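Glycoside Hydrolase (Bacteroides uniformis, PDB 5T99) is a family 2 glycoside hydrolase that probably releases galactose from agarose-derived oligosaccharides and binds the galactose-like inhibitor galacto-isofagomine in its pocket. Local coordinates at residues M21-N31 with N171-K179; I102-E113 with P127-T138. One frame throughout, in Å; residues are numbered along the deposited sequence.

Interaction 1: M21-N31 with N171-K179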
loop_
_atom_site.group_PDB
_atom_site.type_symbol
_atom_site.label_atom_id
_atom_site.label_comp_id
_atom_site.label_asym_id
_atom_site.label_seq_id
_atom_site.Cartn_x
_atom_site.Cartn_y
_atom_site.Cartn_z
ATOM N N MET A 21 11.922 -32.313 3.237
ATOM C CA MET A 21 11.109 -33.059 2.229
ATOM C C MET A 21 10.226 -32.100 1.408
ATOM O O MET A 21 9.771 -31.067 1.912
ATOM C CB MET A 21 10.280 -34.152 2.932
ATOM C CG MET A 21 9.516 -35.110 2.022
ATOM S SD MET A 21 10.431 -35.901 0.674
ATOM C CE MET A 21 9.115 -36.785 -0.164
ATOM N N ALA A 22 10.019 -32.447 0.136
ATOM C CA ALA A 22 9.238 -31.637 -0.818
ATOM C C ALA A 22 7.715 -31.679 -0.568
ATOM O O ALA A 22 6.998 -30.718 -0.876
ATOM C CB ALA A 22 9.546 -32.084 -2.240
ATOM N N SER A 23 7.233 -32.805 -0.037
ATOM C CA SER A 23 5.814 -32.993 0.316
ATOM C C SER A 23 5.260 -32.096 1.451
ATOM O O SER A 23 4.058 -31.827 1.469
ATOM C CB SER A 23 5.530 -34.481 0.619
ATOM O OG SER A 23 6.274 -34.960 1.724
ATOM N N VAL A 24 6.117 -31.647 2.375
ATOM C CA VAL A 24 5.701 -30.768 3.506
ATOM C C VAL A 24 5.988 -29.254 3.304
ATOM O O VAL A 24 5.349 -28.411 3.948
ATOM C CB VAL A 24 6.279 -31.251 4.875
ATOM C CG1 VAL A 24 5.814 -32.673 5.175
ATOM C CG2 VAL A 24 7.807 -31.158 4.945
ATOM N N THR A 25 6.924 -28.925 2.406
ATOM C CA THR A 25 7.406 -27.547 2.194
ATOM C C THR A 25 6.632 -26.818 1.072
ATOM O O THR A 25 6.613 -27.274 -0.082
ATOM C CB THR A 25 8.924 -27.552 1.885
ATOM O OG1 THR A 25 9.624 -28.180 2.970
ATOM C CG2 THR A 25 9.467 -26.145 1.692
ATOM N N ASP A 26 6.011 -25.687 1.437
ATOM C CA ASP A 26 5.229 -24.843 0.523
ATOM C C ASP A 26 5.963 -23.523 0.192
ATOM O O ASP A 26 5.488 -22.415 0.506
ATOM C CB ASP A 26 3.836 -24.570 1.124
ATOM C CG ASP A 26 2.916 -23.780 0.177
ATOM O OD1 ASP A 26 3.050 -23.904 -1.065
ATOM O OD2 ASP A 26 2.054 -23.025 0.683
ATOM N N GLY A 27 7.128 -23.657 -0.444
ATOM C CA GLY A 27 7.871 -22.511 -0.984
ATOM C C GLY A 27 8.657 -21.713 0.042
ATOM O O GLY A 27 8.066 -21.037 0.886
ATOM N N ILE A 28 9.987 -21.777 -0.042
ATOM C CA ILE A 28 10.872 -21.047 0.888
ATOM C C ILE A 28 11.571 -19.886 0.207
ATOM O O ILE A 28 11.699 -19.851 -1.014
ATOM C CB ILE A 28 11.924 -21.968 1.560
ATOM C CG1 ILE A 28 12.982 -22.469 0.553
ATOM C CG2 ILE A 28 11.222 -23.139 2.242
ATOM C CD1 ILE A 28 14.107 -23.252 1.191
ATOM N N SER A 29 12.046 -18.957 1.023
ATOM C CA SER A 29 12.703 -17.751 0.545
ATOM C C SER A 29 14.004 -18.058 -0.184
ATOM O O SER A 29 14.841 -18.796 0.324
ATOM C CB SER A 29 13.002 -16.803 1.703
ATOM O OG SER A 29 13.726 -15.666 1.248
ATOM N N PHE A 30 14.149 -17.474 -1.371
ATOM C CA PHE A 30 15.348 -17.575 -2.184
ATOM C C PHE A 30 16.026 -16.201 -2.295
ATOM O O PHE A 30 16.783 -15.958 -3.228
ATOM C CB PHE A 30 14.970 -18.118 -3.573
ATOM C CG PHE A 30 16.089 -18.850 -4.282
ATOM C CD1 PHE A 30 16.695 -19.968 -3.697
ATOM C CD2 PHE A 30 16.508 -18.451 -5.548
ATOM C CE1 PHE A 30 17.711 -20.654 -4.353
ATOM C CE2 PHE A 30 17.525 -19.135 -6.209
ATOM C CZ PHE A 30 18.128 -20.238 -5.611
ATOM N N ASN A 31 15.785 -15.336 -1.309
ATOM C CA ASN A 31 16.257 -13.948 -1.309
ATOM C C ASN A 31 17.730 -13.771 -0.949
ATOM O O ASN A 31 18.313 -12.724 -1.241
ATOM C CB ASN A 31 15.451 -13.119 -0.296
ATOM C CG ASN A 31 14.048 -12.797 -0.766
ATOM O OD1 ASN A 31 13.685 -13.015 -1.917
ATOM N ND2 ASN A 31 13.253 -12.255 0.130
ATOM N N ASN A 171 9.735 -10.157 -3.081
ATOM C CA ASN A 171 10.357 -11.407 -2.654
ATOM C C ASN A 171 10.485 -12.411 -3.800
ATOM O O ASN A 171 9.767 -12.336 -4.808
ATOM C CB ASN A 171 9.580 -12.044 -1.501
ATOM C CG ASN A 171 9.538 -11.179 -0.255
ATOM O OD1 ASN A 171 8.458 -10.883 0.263
ATOM N ND2 ASN A 171 10.696 -10.775 0.235
ATOM N N VAL A 172 11.422 -13.336 -3.620
ATOM C CA VAL A 172 11.689 -14.410 -4.566
ATOM C C VAL A 172 11.549 -15.718 -3.801
ATOM O O VAL A 172 11.947 -15.793 -2.639
ATOM C CB VAL A 172 13.100 -14.262 -5.180
ATOM C CG1 VAL A 172 13.372 -15.363 -6.195
ATOM C CG2 VAL A 172 13.243 -12.898 -5.851
ATOM N N TRP A 173 10.990 -16.739 -4.445
ATOM C CA TRP A 173 10.645 -17.997 -3.772
ATOM C C TRP A 173 11.191 -19.221 -4.511
ATOM O O TRP A 173 11.115 -19.293 -5.732
ATOM C CB TRP A 173 9.125 -18.116 -3.622
ATOM C CG TRP A 173 8.550 -16.960 -2.893
ATOM C CD1 TRP A 173 8.026 -15.834 -3.444
ATOM C CD2 TRP A 173 8.495 -16.779 -1.475
ATOM N NE1 TRP A 173 7.628 -14.971 -2.463
ATOM C CE2 TRP A 173 7.905 -15.522 -1.241
ATOM C CE3 TRP A 173 8.889 -17.557 -0.378
ATOM C CZ2 TRP A 173 7.682 -15.023 0.047
ATOM C CZ3 TRP A 173 8.677 -17.060 0.910
ATOM C CH2 TRP A 173 8.067 -15.805 1.108
ATOM N N LEU A 174 11.750 -20.159 -3.755
ATOM C CA LEU A 174 12.138 -21.463 -4.267
ATOM C C LEU A 174 11.035 -22.462 -3.931
ATOM O O LEU A 174 10.617 -22.553 -2.783
ATOM C CB LEU A 174 13.462 -21.904 -3.627
ATOM C CG LEU A 174 13.937 -23.341 -3.875
ATOM C CD1 LEU A 174 14.383 -23.510 -5.316
ATOM C CD2 LEU A 174 15.047 -23.693 -2.888
ATOM N N ARG A 175 10.583 -23.213 -4.932
ATOM C CA ARG A 175 9.519 -24.206 -4.768
ATOM C C ARG A 175 10.037 -25.546 -5.257
ATOM O O ARG A 175 10.356 -25.705 -6.441
ATOM C CB ARG A 175 8.267 -23.784 -5.542
ATOM C CG ARG A 175 7.513 -22.641 -4.868
ATOM C CD ARG A 175 6.696 -21.795 -5.834
ATOM N NE ARG A 175 6.361 -20.489 -5.257
ATOM C CZ ARG A 175 5.881 -19.440 -5.937
ATOM N NH1 ARG A 175 5.640 -19.509 -7.258
ATOM N NH2 ARG A 175 5.632 -18.299 -5.284
ATOM N N VAL A 176 10.154 -26.497 -4.333
ATOM C CA VAL A 176 10.627 -27.827 -4.637
ATOM C C VAL A 176 9.445 -28.748 -4.394
ATOM O O VAL A 176 8.983 -28.874 -3.259
ATOM C CB VAL A 176 11.820 -28.209 -3.742
ATOM C CG1 VAL A 176 12.235 -29.666 -3.967
ATOM C CG2 VAL A 176 12.992 -27.278 -4.014
ATOM N N ASP A 177 8.947 -29.372 -5.458
ATOM C CA ASP A 177 7.788 -30.254 -5.372
ATOM C C ASP A 177 8.084 -31.667 -5.880
ATOM O O ASP A 177 8.998 -31.864 -6.675
ATOM C CB ASP A 177 6.627 -29.651 -6.165
ATOM C CG ASP A 177 5.988 -28.476 -5.455
ATOM O OD1 ASP A 177 4.960 -28.677 -4.789
ATOM O OD2 ASP A 177 6.523 -27.352 -5.550
ATOM N N ASN A 178 7.300 -32.639 -5.408
ATOM C CA ASN A 178 7.216 -33.957 -6.046
ATOM C C ASN A 178 6.427 -33.801 -7.337
ATOM O O ASN A 178 5.855 -32.744 -7.589
ATOM C CB ASN A 178 6.546 -34.980 -5.125
ATOM C CG ASN A 178 7.328 -35.202 -3.846
ATOM O OD1 ASN A 178 8.491 -35.605 -3.885
ATOM N ND2 ASN A 178 6.715 -34.909 -2.710
ATOM N N LYS A 179 6.395 -34.848 -8.154
ATOM C CA LYS A 179 5.814 -34.747 -9.495
ATOM C C LYS A 179 4.263 -34.737 -9.559
ATOM O O LYS A 179 3.690 -34.534 -10.648
ATOM C CB LYS A 179 6.404 -35.823 -10.396
ATOM C CG LYS A 179 7.874 -35.572 -10.690
ATOM C CD LYS A 179 8.456 -36.628 -11.611
ATOM C CE LYS A 179 9.960 -36.456 -11.765
ATOM N NZ LYS A 179 10.471 -37.137 -12.986
HETATM O O HOH W 1 5.410 -31.439 -3.443
HETATM O O HOH W 2 11.142 -14.868 -0.361
#
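Ile-28 and Leu-174 make an antiparallel hydrogen-bonded pair that fixes the short strand 28-29 to strand 172-177, at one edge of a four-stranded sheet in the sugar-binding domain. Ile-28 N donates to Leu-174 O (2.9 Å), and Leu-174 N returns a straighter bond to Ile-28 O (2.8 Å). Beyond the non-hydrogen-bonded pair Ser-29 and Trp-173, Phe-30 N points almost straight at Val-172 O (3.0 Å, 174° at the hydrogen), although it stands above the carbonyl plane. A water that also bonds Ser-29 OG donates to Val-172 O, so two donors grip this oxygen; the same water sits over the centre of the six-membered ring of Trp-173. Trp-173 CE3 packs on Ile-28 C at 3.6 Å, while its NE1 is held by Asp-108.

On the Leu-174 side of the sheet, Leu-174 CB approaches Phe-30 CD1 (3.8 Å), and Leu-174, with CG anti to N (chi1 171°), lays CD2 alongside Ile-28 CG1. Val-172 CG1 meets the edge of the Phe-30 ring. Gly-27, with phi 79°, sets its CA against Arg-175 CG (3.9 Å), where a beta carbon would be tight. Toward the chain start, the poorly ordered Ala-22 rests its CB on Val-176 O (3.4 Å) and near Val-176 CG1, and a water links Ala-22 O to Asn-178 N. The amide of Asn-178 is tied beyond this contact to Thr-281 O.

An early strand pairs with one some 140 residues later, consistent with the jelly-roll beta-sandwich that opens family 2 glycoside hydrolases.

Interaction 2: I102-E113 with P127-T138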
loop_
_atom_site.group_PDB
_atom_site.type_symbol
_atom_site.label_atom_id
_atom_site.label_comp_id
_atom_site.label_asym_id
_atom_site.label_seq_id
_atom_site.Cartn_x
_atom_site.Cartn_y
_atom_site.Cartn_z
ATOM N N ILE A 102 10.374 -31.362 -9.063
ATOM C CA ILE A 102 10.038 -30.193 -9.875
ATOM C C ILE A 102 10.540 -28.990 -9.095
ATOM O O ILE A 102 10.264 -28.859 -7.909
ATOM C CB ILE A 102 8.526 -30.046 -10.125
ATOM C CG1 ILE A 102 7.920 -31.334 -10.718
ATOM C CG2 ILE A 102 8.249 -28.848 -11.027
ATOM C CD1 ILE A 102 8.472 -31.760 -12.061
ATOM N N VAL A 103 11.294 -28.128 -9.761
ATOM C CA VAL A 103 11.926 -26.985 -9.110
ATOM C C VAL A 103 11.558 -25.738 -9.893
ATOM O O VAL A 103 11.746 -25.700 -11.100
ATOM C CB VAL A 103 13.453 -27.148 -9.049
ATOM C CG1 VAL A 103 14.094 -25.966 -8.312
ATOM C CG2 VAL A 103 13.807 -28.470 -8.368
ATOM N N ARG A 104 11.000 -24.744 -9.200
ATOM C CA ARG A 104 10.580 -23.472 -9.801
ATOM C C ARG A 104 11.058 -22.309 -8.935
ATOM O O ARG A 104 11.218 -22.467 -7.719
ATOM C CB ARG A 104 9.060 -23.414 -9.919
ATOM C CG ARG A 104 8.434 -24.504 -10.791
ATOM C CD ARG A 104 6.924 -24.578 -10.574
ATOM N NE ARG A 104 6.572 -25.168 -9.269
ATOM C CZ ARG A 104 5.495 -24.871 -8.525
ATOM N NH1 ARG A 104 4.603 -23.954 -8.908
ATOM N NH2 ARG A 104 5.313 -25.502 -7.355
ATOM N N ILE A 105 11.304 -21.161 -9.565
ATOM C CA ILE A 105 11.627 -19.941 -8.849
ATOM C C ILE A 105 10.532 -18.924 -9.144
ATOM O O ILE A 105 10.283 -18.587 -10.306
ATOM C CB ILE A 105 12.993 -19.336 -9.235
ATOM C CG1 ILE A 105 14.097 -20.396 -9.238
ATOM C CG2 ILE A 105 13.361 -18.193 -8.290
ATOM C CD1 ILE A 105 14.380 -21.030 -7.903
ATOM N N GLY A 106 9.885 -18.454 -8.084
ATOM C CA GLY A 106 8.810 -17.499 -8.196
ATOM C C GLY A 106 9.351 -16.124 -7.863
ATOM O O GLY A 106 9.986 -15.941 -6.819
ATOM N N PHE A 107 9.105 -15.170 -8.761
ATOM C CA PHE A 107 9.399 -13.765 -8.535
ATOM C C PHE A 107 8.072 -13.022 -8.351
ATOM O O PHE A 107 7.273 -12.947 -9.287
ATOM C CB PHE A 107 10.165 -13.183 -9.743
ATOM C CG PHE A 107 11.502 -13.835 -10.004
ATOM C CD1 PHE A 107 12.673 -13.273 -9.516
ATOM C CD2 PHE A 107 11.593 -14.992 -10.751
ATOM C CE1 PHE A 107 13.911 -13.866 -9.759
ATOM C CE2 PHE A 107 12.820 -15.588 -10.998
ATOM C CZ PHE A 107 13.984 -15.019 -10.506
ATOM N N ASP A 108 7.835 -12.482 -7.157
ATOM C CA ASP A 108 6.663 -11.621 -6.919
ATOM C C ASP A 108 6.693 -10.288 -7.687
ATOM O O ASP A 108 5.644 -9.659 -7.911
ATOM C CB ASP A 108 6.513 -11.309 -5.426
ATOM C CG ASP A 108 6.175 -12.529 -4.593
ATOM O OD1 ASP A 108 5.697 -13.551 -5.152
ATOM O OD2 ASP A 108 6.400 -12.453 -3.362
ATOM N N GLY A 109 7.888 -9.831 -8.051
ATOM C CA GLY A 109 8.014 -8.563 -8.744
ATOM C C GLY A 109 9.451 -8.245 -9.076
ATOM O O GLY A 109 10.351 -8.417 -8.240
ATOM N N ALA A 110 9.655 -7.799 -10.309
ATOM C CA ALA A 110 10.940 -7.332 -10.771
ATOM C C ALA A 110 10.708 -6.164 -11.730
ATOM O O ALA A 110 10.086 -6.325 -12.776
ATOM C CB ALA A 110 11.684 -8.462 -11.447
ATOM N N MET A 111 11.225 -4.994 -11.354
ATOM C CA MET A 111 10.922 -3.723 -12.001
ATOM C C MET A 111 12.117 -3.234 -12.822
ATOM O O MET A 111 13.165 -2.933 -12.243
ATOM C CB MET A 111 10.584 -2.698 -10.915
ATOM C CG MET A 111 10.017 -1.385 -11.423
ATOM S SD MET A 111 8.362 -1.539 -12.125
ATOM C CE MET A 111 7.396 -1.803 -10.625
ATOM N N SER A 112 12.031 -3.174 -14.150
ATOM C CA SER A 112 11.011 -3.799 -14.995
ATOM C C SER A 112 11.765 -4.367 -16.194
ATOM O O SER A 112 13.001 -4.308 -16.209
ATOM C CB SER A 112 9.934 -2.786 -15.419
ATOM O OG SER A 112 10.489 -1.570 -15.876
ATOM N N GLU A 113 11.052 -4.948 -17.163
ATOM C CA GLU A 113 11.663 -5.538 -18.359
ATOM C C GLU A 113 12.674 -6.596 -17.980
ATOM O O GLU A 113 13.885 -6.426 -18.173
ATOM C CB GLU A 113 12.317 -4.460 -19.209
ATOM C CG GLU A 113 11.338 -3.445 -19.751
ATOM C CD GLU A 113 11.039 -3.642 -21.221
ATOM O OE1 GLU A 113 10.909 -2.606 -21.906
ATOM O OE2 GLU A 113 10.930 -4.798 -21.696
ATOM N N PRO A 127 7.876 -8.196 -19.022
ATOM C CA PRO A 127 7.978 -6.735 -19.047
ATOM C C PRO A 127 7.348 -5.991 -17.855
ATOM O O PRO A 127 7.957 -5.052 -17.366
ATOM C CB PRO A 127 7.296 -6.347 -20.374
ATOM C CG PRO A 127 6.453 -7.508 -20.755
ATOM C CD PRO A 127 7.059 -8.721 -20.139
ATOM N N TYR A 128 6.154 -6.387 -17.403
ATOM C CA TYR A 128 5.385 -5.585 -16.428
ATOM C C TYR A 128 5.853 -5.833 -14.996
ATOM O O TYR A 128 5.761 -6.946 -14.484
ATOM C CB TYR A 128 3.897 -5.888 -16.557
ATOM C CG TYR A 128 2.949 -4.908 -15.882
ATOM C CD1 TYR A 128 3.131 -3.526 -15.984
ATOM C CD2 TYR A 128 1.827 -5.369 -15.173
ATOM C CE1 TYR A 128 2.251 -2.638 -15.383
ATOM C CE2 TYR A 128 0.945 -4.486 -14.569
ATOM C CZ TYR A 128 1.157 -3.122 -14.680
ATOM O OH TYR A 128 0.292 -2.231 -14.099
ATOM N N GLY A 129 6.337 -4.792 -14.338
ATOM C CA GLY A 129 6.998 -4.967 -13.053
ATOM C C GLY A 129 6.137 -5.232 -11.831
ATOM O O GLY A 129 6.680 -5.552 -10.772
ATOM N N TYR A 130 4.815 -5.111 -11.971
ATOM C CA TYR A 130 3.889 -5.258 -10.861
ATOM C C TYR A 130 3.196 -6.615 -10.767
ATOM O O TYR A 130 2.625 -6.927 -9.722
ATOM C CB TYR A 130 2.833 -4.168 -10.940
ATOM C CG TYR A 130 3.389 -2.767 -10.827
ATOM C CD1 TYR A 130 3.794 -2.256 -9.597
ATOM C CD2 TYR A 130 3.502 -1.950 -11.947
ATOM C CE1 TYR A 130 4.308 -0.968 -9.493
ATOM C CE2 TYR A 130 4.005 -0.666 -11.853
ATOM C CZ TYR A 130 4.404 -0.170 -10.626
ATOM O OH TYR A 130 4.896 1.116 -10.525
ATOM N N THR A 131 3.202 -7.397 -11.850
ATOM C CA THR A 131 2.740 -8.781 -11.806
ATOM C C THR A 131 3.924 -9.694 -11.580
ATOM O O THR A 131 5.049 -9.405 -12.023
ATOM C CB THR A 131 2.009 -9.201 -13.097
ATOM O OG1 THR A 131 2.766 -8.810 -14.244
ATOM C CG2 THR A 131 0.644 -8.539 -13.165
ATOM N N GLY A 132 3.681 -10.792 -10.879
ATOM C CA GLY A 132 4.724 -11.770 -10.618
ATOM C C GLY A 132 4.824 -12.744 -11.763
ATOM O O GLY A 132 3.956 -12.769 -12.643
ATOM N N PHE A 133 5.896 -13.531 -11.764
ATOM C CA PHE A 133 6.101 -14.592 -12.752
ATOM C C PHE A 133 6.908 -15.741 -12.145
ATOM O O PHE A 133 7.508 -15.615 -11.073
ATOM C CB PHE A 133 6.776 -14.048 -14.029
ATOM C CG PHE A 133 8.165 -13.495 -13.811
ATOM C CD1 PHE A 133 9.290 -14.292 -14.030
ATOM C CD2 PHE A 133 8.347 -12.181 -13.386
ATOM C CE1 PHE A 133 10.567 -13.787 -13.834
ATOM C CE2 PHE A 133 9.619 -11.673 -13.186
ATOM C CZ PHE A 133 10.732 -12.475 -13.413
ATOM N N GLU A 134 6.917 -16.852 -12.856
ATOM C CA GLU A 134 7.512 -18.103 -12.385
ATOM C C GLU A 134 8.376 -18.710 -13.484
ATOM O O GLU A 134 7.969 -18.710 -14.627
ATOM C CB GLU A 134 6.385 -19.069 -12.034
ATOM C CG GLU A 134 6.848 -20.246 -11.222
ATOM C CD GLU A 134 5.704 -21.100 -10.717
ATOM O OE1 GLU A 134 5.021 -21.740 -11.555
ATOM O OE2 GLU A 134 5.528 -21.150 -9.473
ATOM N N ILE A 135 9.553 -19.220 -13.142
ATOM C CA ILE A 135 10.376 -19.968 -14.101
ATOM C C ILE A 135 10.505 -21.412 -13.617
ATOM O O ILE A 135 10.642 -21.654 -12.417
ATOM C CB ILE A 135 11.772 -19.337 -14.310
ATOM C CG1 ILE A 135 12.696 -19.646 -13.122
ATOM C CG2 ILE A 135 11.651 -17.836 -14.546
ATOM C CD1 ILE A 135 14.063 -19.006 -13.195
ATOM N N ASP A 136 10.453 -22.361 -14.544
ATOM C CA ASP A 136 10.679 -23.766 -14.217
ATOM C C ASP A 136 12.120 -24.108 -14.580
ATOM O O ASP A 136 12.479 -24.139 -15.761
ATOM C CB ASP A 136 9.682 -24.655 -14.968
ATOM C CG ASP A 136 9.654 -26.078 -14.443
ATOM O OD1 ASP A 136 10.697 -26.570 -13.975
ATOM O OD2 ASP A 136 8.590 -26.725 -14.508
ATOM N N ILE A 137 12.941 -24.365 -13.564
ATOM C CA ILE A 137 14.358 -24.723 -13.773
ATOM C C ILE A 137 14.671 -26.234 -13.716
ATOM O O ILE A 137 15.844 -26.616 -13.757
ATOM C CB ILE A 137 15.299 -23.941 -12.822
ATOM C CG1 ILE A 137 15.161 -24.390 -11.366
ATOM C CG2 ILE A 137 15.048 -22.452 -12.947
ATOM C CD1 ILE A 137 16.329 -23.978 -10.493
ATOM N N THR A 138 13.634 -27.072 -13.657
ATOM C CA THR A 138 13.777 -28.520 -13.505
ATOM C C THR A 138 14.703 -29.181 -14.529
ATOM O O THR A 138 15.533 -30.010 -14.165
ATOM C CB THR A 138 12.401 -29.213 -13.592
ATOM O OG1 THR A 138 11.486 -28.576 -12.694
ATOM C CG2 THR A 138 12.495 -30.715 -13.247
HETATM O O HOH W 3 2.991 -23.681 -11.677
HETATM O O HOH W 4 7.664 -8.594 -12.147
#
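Phe-107 CB stands over one face of the Phe-133 ring, 3.9 Å from the centroid of that ring, and the two phenyl planes are nearly parallel, 16° apart, but slid so far that the rings barely overlap. Phe-133 carries CG between its own N and carbonyl carbon (chi1 63°), which turns the ring back across strand 102-107; Ala-110 CB meets its edge, and His-126 stacks on it. Next along, Ile-105 and Ile-135 run side by side, Ile-105 CB 3.9 Å from Ile-135 CG1, and Val-103 CG1 touches Ile-137 CG1 at 3.6 Å. Reciprocal backbone bonds join Phe-107 to Phe-133 and Ile-105 to Ile-135.

This apolar row faces Leu-149 and Val-151 of strand 146-153, in the opposing sheet, and so forms part of the interior of a beta-sandwich. The other face is charged. Arg-104 NH1 makes a salt bridge to Glu-134 OE2 (3.0 Å), the guanidinium and carboxylate planes standing 79° apart, while a water donates to Glu-134 OE1. Arg-104 NH2 also pairs with Asp-177, and Glu-134 has a second partner in Arg-175. A methionine in place of Arg-104 would probably leave Asp-177 without this cationic mate and Glu-134 leaning on Arg-175.

At one end, Val-103 N donates straight to Thr-138 OG1 (3.0 Å), a residue placed by the Asx turn in which Asp-136 OD1 accepts from Thr-138 N. At the other, Glu-113 N bonds Pro-127 O, and the doubly bent Met-111 lays CE over a face of Tyr-130, 3.5 Å from the centroid of that ring. Gly-129 passes under Met-111 SD, where a beta carbon would clash; Tyr-130 also touches Tyr-169 and Asn-350.

How the interactions relate
Strands 172-177 and 102-107 are neighbours in one sheet, which makes interaction 1 and interaction 2 its two outer pairings, with centres about 14 Å apart. Backbone bonds run along their seam, among them a probable one from Trp-173 N to Gly-106 O (2.7 Å), with Val-172 CG1 packed on Ile-105 CG2 at 3.5 Å. Across one face, Arg-175 NH1 reaches Glu-134 OE2 (2.8 Å), completing a run of alternating acids and bases over three strands. Interaction 2 extends toward the ligand pocket: the side chain of Tyr-130 comes within about 11 Å of bound galacto-isofagomine, whereas interaction 1 joins the sheet to strand 279-288 through Ser-23, Asp-26 and Asn-178.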